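Xylose isomerase domain protein TIM barrel (Planctomyces limnophilus, PDB 3TVA) binds a magnesium ion in a TIM barrel of the xylose isomerase-like family and probably acts as an isomerase, its substrate not being established. Local coordinates at residues A[134-138]-A[169-174]; A[188-194]-A[213-217]; A[197-201]-A[243-249]. All blocks are in the same frame, centred on the assembly; numbering follows the deposited sequence. Where two conformers were deposited one is given.

Interaction 1 (A[134-138]-A[169-174]); sequences YSELV and EFIEDV
The helical segments 134-138 and 169-174 cross at -61°, their axes 10.6 Å apart at closest approach, and come nearest at their C-terminal ends, where the CA atoms of Val138 and Val174 are 5.7 Å from each other. Tyr134, one turn before Val138, reaches across to Phe170 and Asp173. With CG anti to the backbone N (chi1 -174°), its ring extends to the second helix and places the hydroxyl against the backbone of Phe170, OH lying 3.3 Å from Phe170 CA. There the phenol donates a hydrogen bond of 2.7 Å from Tyr134 OH to Asp173 OD2, meeting the carboxylate on its anti side and slightly out of its plane. Ring and carboxylate stand almost perpendicular, at 87°. The same hydroxyl also lies at the edge of the Phe170 ring, near its plane. Both helices belong to the outer layer of the TIM barrel: 132-149 and 164-174 are successive helices of the beta/alpha succession, separated by strand 154-158. Between them Phe170 serves as the shared apolar piece. Its CE1 is touched by two residues of the first helix, Leu137 through CD2 at 3.8 Å and Val138 through CG2 at 3.9 Å, while Val174 CG2 of its own helix lies over one face, toward the rim. A phenylalanine in place of Tyr134 would probably keep much of the ring packing but leave the Asp173 carboxylate without its phenolic donor. Val138 divides its methyls: CG2 goes to Phe170, and CG1 leans on Val174, 4.2 Å from Val174 CG2. Thr141, one turn farther along helix 132-149, continues the packing against both Phe170 and Val174. Beside Tyr134, the carboxylate of Glu169 turns to Ser129, which precedes that helix.

Interaction 2 (A[188-194]-A[213-217]); sequences MILYGTG and KDALW
Ile189 lies over the indole of Trp217 while the turn that ends its own helix runs along the edge of the same ring, so that one tryptophan meets both a helix side chain and the backbone that follows it. The branched methyl of Ile189 makes the CH-pi contact, CG2 standing 3.9 Å from the centroid of the five-membered ring and 17° off its normal. CG1 lies over the six-membered ring, 3.7 Å from Trp217 CZ2, and CD1 continues toward NE1 and Ala215 O. With CG1 of Ile189 beside the backbone N (chi1 -64°), CG2 is left anti to it and comes within 3.4 Å of Trp217 N, a group hydrogen-bonded to Asp237. At the rim of the indole, Gly192 CA approaches CZ3 of Trp217 to 3.7 Å and the carbonyl O of Gly194 comes to 3.6 Å from Trp217 CH2. Gly192, with phi 72°, is the C-prime residue of a Schellman motif, in which Thr193 N hydrogen-bonds Met188 O at 3.1 Å and Gly192 N makes a weak hydrogen bond to Ile189 O. Two residues before Trp217, Leu190 CD2 rests on the methyl of Ala215, 3.7 Å from its CB. Lys213 comes near Leu190, its NZ 4.3 Å from Leu190 CD1, and its ammonium group hydrogen-bonds Asp184, a magnesium ligand. The contact thus joins the short helix after strand 179-183 to the C-terminal end of strand 207-216, beside the metal site at the C-terminal mouth of a TIM barrel.

Interaction 3 (A[197-201]-A[243-249]); sequences IEALR and YLTTLWE
Helical segments 197-201 and 243-249 run nearly parallel, 8° apart in direction and 10.3 Å between axes, with Ile197 and Tyr243 the nearest pair of CA atoms at 6.1 Å. Ile197 sends CD1 against the backbone of Tyr243, 3.7 Å from its CA, and lays CG2 beside the hydroxyl of Thr246. Leu200 fills the middle of the interface: its CD2 touches Thr246 CG2 at 3.8 Å and also packs against Tyr243 CD1 and Leu247 CD2. Such nearly parallel helices are expected of the outer layer of a TIM barrel, and here strand 207-216 lies beneath the pair, contacted by Leu200, Tyr243 and Leu247. The phenol of Tyr243 continues inward to hydrogen-bond the carbonyl O of His211, a magnesium ligand. At the solvent side, the chain of Arg201, extended from CG to NE, carries its guanidinium out to Glu249 in an end-on, two-nitrogen salt bridge. NH1 of Arg201 reaches Glu249 OE2 from above the carboxylate plane at 3.0 Å and 161°, and NH2 meets OE1 on its syn side but tilted out of the plane, also at 3.0 Å. The two planes are twisted 54° apart; Thr246 CG2 lies over one face of the guanidinium. A water accepts from Arg201 NH2 and donates to Thr246 OG1, whose own hydrogen bond goes to the carbonyl O of Ala242.

From the N terminus, interaction 1 comes first and is complete before the others begin: it closes a loop through strand 154-158, joining helices 132-149 and 164-174. The chain then passes through strand 179-183 into interactions 2 and 3, which cross, since 188-194 and 197-201 both precede 213-217 and 243-249. Interaction 2 closes the loop holding helix 196-203 and most of strand 207-216; interaction 3 spans that strand and strand 229-231 to reach helix 240-249. These two touch where the side chain of Met188, in the conformer given, packs on Ala199, whereas interaction 1 lies on another part of the barrel, its centre about 24 and 25 Å from theirs.

Interaction 1 (A[134-138]-A[169-174])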
# COMPACT_ATOMS: atom_id res chain seq x y z
N TYR A 134 18.36 13.27 -4.40
CA TYR A 134 17.10 13.13 -5.17
C TYR A 134 17.26 12.44 -6.48
O TYR A 134 16.59 11.46 -6.74
CB TYR A 134 16.49 14.48 -5.46
CG TYR A 134 15.13 14.48 -6.11
CD1 TYR A 134 15.00 14.62 -7.47
CD2 TYR A 134 14.00 14.36 -5.37
CE1 TYR A 134 13.79 14.65 -8.04
CE2 TYR A 134 12.81 14.39 -5.92
CZ TYR A 134 12.70 14.53 -7.27
OH TYR A 134 11.49 14.57 -7.80
N SER A 135 18.32 12.89 -7.14
CA SER A 135 18.59 12.32 -8.42
C SER A 135 18.98 10.86 -8.39
O SER A 135 18.52 10.11 -9.17
CB SER A 135 19.51 13.22 -9.21
OG SER A 135 18.99 14.55 -9.24
N GLU A 136 19.74 10.46 -7.40
CA GLU A 136 20.12 9.07 -7.18
C GLU A 136 18.88 8.21 -6.89
O GLU A 136 18.78 7.06 -7.33
CB GLU A 136 21.13 9.00 -6.03
CG GLU A 136 22.00 7.76 -6.02
CD GLU A 136 23.33 7.93 -6.76
OE1 GLU A 136 23.61 9.03 -7.29
OE2 GLU A 136 24.11 6.94 -6.82
N LEU A 137 17.92 8.76 -6.15
CA LEU A 137 16.68 8.04 -5.84
C LEU A 137 15.83 7.84 -7.11
O LEU A 137 15.27 6.77 -7.34
CB LEU A 137 15.87 8.79 -4.78
CG LEU A 137 14.53 8.11 -4.46
CD1 LEU A 137 14.77 6.74 -3.81
CD2 LEU A 137 13.62 8.97 -3.57
N VAL A 138 15.73 8.89 -7.93
CA VAL A 138 15.12 8.75 -9.26
C VAL A 138 15.76 7.61 -10.07
O VAL A 138 15.05 6.80 -10.68
CB VAL A 138 15.15 10.09 -10.06
CG1 VAL A 138 14.67 9.90 -11.52
CG2 VAL A 138 14.32 11.14 -9.37
N GLU A 169 5.61 15.66 -8.37
CA GLU A 169 6.89 16.08 -8.90
C GLU A 169 7.82 14.86 -9.08
O GLU A 169 8.50 14.73 -10.11
CB GLU A 169 7.52 17.11 -7.97
CG GLU A 169 8.77 17.76 -8.54
CD GLU A 169 9.53 18.62 -7.53
OE1 GLU A 169 9.28 18.50 -6.31
OE2 GLU A 169 10.39 19.40 -7.97
N PHE A 170 7.84 13.97 -8.09
CA PHE A 170 8.72 12.79 -8.13
C PHE A 170 8.28 11.88 -9.25
O PHE A 170 9.10 11.39 -10.04
CB PHE A 170 8.68 12.04 -6.79
CG PHE A 170 9.52 10.79 -6.77
CD1 PHE A 170 10.91 10.86 -6.84
CD2 PHE A 170 8.92 9.54 -6.64
CE1 PHE A 170 11.70 9.71 -6.81
CE2 PHE A 170 9.69 8.38 -6.61
CZ PHE A 170 11.08 8.46 -6.69
N ILE A 171 6.97 11.63 -9.31
CA ILE A 171 6.42 10.75 -10.34
C ILE A 171 6.70 11.30 -11.73
O ILE A 171 7.04 10.55 -12.65
CB ILE A 171 4.91 10.55 -10.13
CG1 ILE A 171 4.66 9.65 -8.91
CG2 ILE A 171 4.24 10.00 -11.39
CD1 ILE A 171 3.19 9.53 -8.52
N GLU A 172 6.60 12.61 -11.86
CA GLU A 172 6.83 13.28 -13.14
C GLU A 172 8.31 13.23 -13.53
O GLU A 172 8.64 13.14 -14.72
CB GLU A 172 6.35 14.72 -13.06
CG GLU A 172 5.21 15.02 -13.99
CD GLU A 172 3.92 15.43 -13.30
OE1 GLU A 172 3.59 16.64 -13.34
OE2 GLU A 172 3.22 14.55 -12.76
N ASP A 173 9.19 13.30 -12.54
CA ASP A 173 10.63 13.19 -12.77
C ASP A 173 11.05 11.77 -13.16
O ASP A 173 11.91 11.59 -14.01
CB ASP A 173 11.41 13.66 -11.54
CG ASP A 173 11.44 15.18 -11.41
OD1 ASP A 173 11.20 15.86 -12.43
OD2 ASP A 173 11.68 15.69 -10.29
N VAL A 174 10.46 10.76 -12.52
CA VAL A 174 10.76 9.38 -12.88
C VAL A 174 10.25 9.10 -14.30
O VAL A 174 10.96 8.52 -15.13
CB VAL A 174 10.11 8.39 -11.88
CG1 VAL A 174 10.20 6.97 -12.40
CG2 VAL A 174 10.79 8.52 -10.50

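Interaction 2 (A[188-194]-A[213-217])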
# COMPACT_ATOMS: atom_id res chain seq x y z
N MSE A 188 -1.82 9.85 5.32
CA MSE A 188 -1.60 11.29 5.34
C MSE A 188 -2.10 11.95 6.61
O MSE A 188 -1.60 13.00 7.01
CB MSE A 188 -2.23 11.94 4.13
CG MSE A 188 -1.55 11.54 2.85
SE MSE A 188 -2.23 12.72 1.50
CE MSE A 188 -1.31 14.38 2.02
N ILE A 189 -3.09 11.33 7.25
CA ILE A 189 -3.52 11.77 8.56
C ILE A 189 -2.52 11.37 9.63
O ILE A 189 -2.23 12.13 10.55
CB ILE A 189 -4.93 11.25 8.87
CG1 ILE A 189 -5.92 11.85 7.88
CG2 ILE A 189 -5.31 11.58 10.30
CD1 ILE A 189 -7.36 11.44 8.10
N LEU A 190 -1.98 10.16 9.50
CA LEU A 190 -1.01 9.66 10.46
C LEU A 190 0.25 10.52 10.45
O LEU A 190 0.73 10.95 11.51
CB LEU A 190 -0.69 8.18 10.19
CG LEU A 190 -1.84 7.21 10.47
CD1 LEU A 190 -1.52 5.82 9.93
CD2 LEU A 190 -2.14 7.14 11.98
N TYR A 191 0.77 10.83 9.26
CA TYR A 191 1.90 11.75 9.14
C TYR A 191 1.55 13.21 9.42
O TYR A 191 2.43 14.03 9.63
CB TYR A 191 2.52 11.65 7.75
CG TYR A 191 3.28 10.36 7.51
CD1 TYR A 191 4.52 10.15 8.09
CD2 TYR A 191 2.75 9.37 6.71
CE1 TYR A 191 5.22 8.96 7.87
CE2 TYR A 191 3.43 8.19 6.49
CZ TYR A 191 4.66 7.99 7.07
OH TYR A 191 5.31 6.81 6.84
N GLY A 192 0.26 13.53 9.41
CA GLY A 192 -0.19 14.89 9.68
C GLY A 192 0.12 15.89 8.56
O GLY A 192 0.22 17.09 8.77
N THR A 193 0.29 15.37 7.35
CA THR A 193 0.71 16.20 6.23
C THR A 193 -0.36 17.09 5.55
O THR A 193 -0.14 18.29 5.37
CB THR A 193 1.38 15.34 5.19
OG1 THR A 193 0.52 14.25 4.87
CG2 THR A 193 2.65 14.78 5.77
N GLY A 194 -1.50 16.51 5.19
CA GLY A 194 -2.49 17.25 4.42
C GLY A 194 -3.77 16.47 4.22
O GLY A 194 -3.77 15.24 4.36
N LYS A 213 -8.39 2.44 5.02
CA LYS A 213 -7.89 2.47 6.39
C LYS A 213 -8.29 3.83 6.95
O LYS A 213 -8.49 4.78 6.19
CB LYS A 213 -6.36 2.30 6.40
CG LYS A 213 -5.81 2.02 7.79
CD LYS A 213 -4.44 2.62 8.01
CE LYS A 213 -3.39 1.90 7.25
NZ LYS A 213 -2.19 2.77 6.99
N ASP A 214 -8.42 3.94 8.27
CA ASP A 214 -8.89 5.19 8.87
C ASP A 214 -7.97 5.63 10.01
O ASP A 214 -7.27 4.80 10.61
CB ASP A 214 -10.33 5.03 9.38
CG ASP A 214 -11.14 6.33 9.35
OD1 ASP A 214 -10.55 7.43 9.21
OD2 ASP A 214 -12.38 6.25 9.47
N ALA A 215 -7.96 6.92 10.31
CA ALA A 215 -7.11 7.44 11.38
C ALA A 215 -7.64 8.75 11.94
O ALA A 215 -8.42 9.44 11.28
CB ALA A 215 -5.68 7.62 10.88
N LEU A 216 -7.20 9.09 13.15
CA LEU A 216 -7.51 10.37 13.77
C LEU A 216 -6.29 11.28 13.67
O LEU A 216 -5.16 10.81 13.85
CB LEU A 216 -7.87 10.17 15.25
CG LEU A 216 -9.12 9.33 15.55
CD1 LEU A 216 -9.23 9.02 17.07
CD2 LEU A 216 -10.39 10.05 15.05
N TRP A 217 -6.50 12.55 13.37
CA TRP A 217 -5.40 13.52 13.38
C TRP A 217 -4.74 13.60 14.75
O TRP A 217 -5.41 13.45 15.78
CB TRP A 217 -5.91 14.92 13.02
CG TRP A 217 -6.38 15.05 11.62
CD1 TRP A 217 -7.67 14.99 11.18
CD2 TRP A 217 -5.57 15.28 10.46
NE1 TRP A 217 -7.71 15.15 9.81
CE2 TRP A 217 -6.44 15.32 9.35
CE3 TRP A 217 -4.20 15.43 10.25
CZ2 TRP A 217 -5.98 15.53 8.05
CZ3 TRP A 217 -3.74 15.62 8.96
CH2 TRP A 217 -4.63 15.67 7.88

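Interaction 3 (A[197-201]-A[243-249])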
# COMPACT_ATOMS: atom_id res chain seq x y z
N ILE A 197 -8.49 13.57 1.05
CA ILE A 197 -9.39 13.61 -0.10
C ILE A 197 -8.91 14.63 -1.15
O ILE A 197 -8.96 14.36 -2.34
CB ILE A 197 -10.87 13.88 0.27
CG1 ILE A 197 -11.32 13.01 1.45
CG2 ILE A 197 -11.78 13.65 -0.95
CD1 ILE A 197 -10.99 11.54 1.29
N GLU A 198 -8.42 15.78 -0.70
CA GLU A 198 -7.81 16.75 -1.62
C GLU A 198 -6.58 16.19 -2.33
O GLU A 198 -6.36 16.45 -3.51
CB GLU A 198 -7.44 18.04 -0.89
CG GLU A 198 -8.64 18.81 -0.36
CD GLU A 198 -8.26 19.93 0.61
OE1 GLU A 198 -7.09 20.37 0.59
OE2 GLU A 198 -9.13 20.35 1.40
N ALA A 199 -5.77 15.42 -1.61
CA ALA A 199 -4.58 14.83 -2.22
C ALA A 199 -4.98 13.81 -3.28
O ALA A 199 -4.37 13.75 -4.33
CB ALA A 199 -3.68 14.18 -1.16
N LEU A 200 -5.99 13.00 -2.97
CA LEU A 200 -6.52 12.03 -3.92
C LEU A 200 -6.93 12.68 -5.25
O LEU A 200 -6.61 12.16 -6.31
CB LEU A 200 -7.72 11.31 -3.32
CG LEU A 200 -8.44 10.35 -4.28
CD1 LEU A 200 -7.51 9.22 -4.74
CD2 LEU A 200 -9.70 9.79 -3.60
N ARG A 201 -7.65 13.80 -5.18
CA ARG A 201 -8.03 14.52 -6.39
C ARG A 201 -6.80 14.94 -7.18
O ARG A 201 -6.78 14.86 -8.40
CB ARG A 201 -8.85 15.77 -6.07
CG ARG A 201 -10.25 15.51 -5.52
CD ARG A 201 -11.04 16.81 -5.49
NE ARG A 201 -12.45 16.53 -5.30
CZ ARG A 201 -13.28 16.25 -6.29
NH1 ARG A 201 -12.84 16.24 -7.54
NH2 ARG A 201 -14.55 15.97 -6.03
N TYR A 243 -14.39 9.63 0.76
CA TYR A 243 -13.30 8.95 0.07
C TYR A 243 -13.82 8.10 -1.10
O TYR A 243 -13.35 8.23 -2.23
CB TYR A 243 -12.57 8.06 1.08
CG TYR A 243 -11.40 7.22 0.59
CD1 TYR A 243 -10.44 7.75 -0.26
CD2 TYR A 243 -11.24 5.91 1.02
CE1 TYR A 243 -9.36 6.97 -0.69
CE2 TYR A 243 -10.17 5.13 0.60
CZ TYR A 243 -9.23 5.67 -0.25
OH TYR A 243 -8.14 4.90 -0.66
N LEU A 244 -14.80 7.24 -0.83
CA LEU A 244 -15.38 6.39 -1.86
C LEU A 244 -16.12 7.16 -2.96
O LEU A 244 -16.04 6.78 -4.13
CB LEU A 244 -16.28 5.32 -1.25
CG LEU A 244 -15.62 3.96 -0.97
CD1 LEU A 244 -14.43 4.14 -0.09
CD2 LEU A 244 -16.62 2.96 -0.35
N THR A 245 -16.83 8.22 -2.59
CA THR A 245 -17.57 8.99 -3.58
C THR A 245 -16.58 9.72 -4.50
O THR A 245 -16.82 9.84 -5.69
CB THR A 245 -18.57 9.97 -2.91
OG1 THR A 245 -19.29 9.29 -1.87
CG2 THR A 245 -19.55 10.49 -3.92
N THR A 246 -15.46 10.17 -3.94
CA THR A 246 -14.40 10.79 -4.73
C THR A 246 -13.69 9.76 -5.64
O THR A 246 -13.40 10.04 -6.80
CB THR A 246 -13.37 11.52 -3.86
OG1 THR A 246 -14.04 12.49 -3.04
CG2 THR A 246 -12.34 12.23 -4.72
N LEU A 247 -13.43 8.57 -5.11
CA LEU A 247 -12.84 7.49 -5.93
C LEU A 247 -13.73 7.17 -7.11
O LEU A 247 -13.26 6.95 -8.22
CB LEU A 247 -12.66 6.21 -5.10
CG LEU A 247 -11.41 6.10 -4.22
CD1 LEU A 247 -11.47 4.85 -3.32
CD2 LEU A 247 -10.14 6.10 -5.08
N TRP A 248 -15.04 7.13 -6.86
CA TRP A 248 -15.97 6.82 -7.93
C TRP A 248 -15.90 7.90 -9.01
O TRP A 248 -15.83 7.58 -10.20
CB TRP A 248 -17.39 6.71 -7.38
CG TRP A 248 -18.39 6.29 -8.40
CD1 TRP A 248 -19.34 7.08 -9.00
CD2 TRP A 248 -18.54 4.98 -8.95
NE1 TRP A 248 -20.08 6.33 -9.90
CE2 TRP A 248 -19.60 5.04 -9.89
CE3 TRP A 248 -17.89 3.76 -8.74
CZ2 TRP A 248 -20.03 3.92 -10.61
CZ3 TRP A 248 -18.31 2.65 -9.46
CH2 TRP A 248 -19.37 2.74 -10.38
N GLU A 249 -15.90 9.16 -8.60
CA GLU A 249 -15.85 10.28 -9.55
C GLU A 249 -14.60 10.26 -10.45
O GLU A 249 -14.68 10.58 -11.64
CB GLU A 249 -15.92 11.62 -8.82
CG GLU A 249 -15.63 12.79 -9.75
CD GLU A 249 -15.45 14.11 -9.04
OE1 GLU A 249 -16.07 14.32 -7.97
OE2 GLU A 249 -14.69 14.97 -9.56
O HOH W 1 -14.31 15.26 -3.26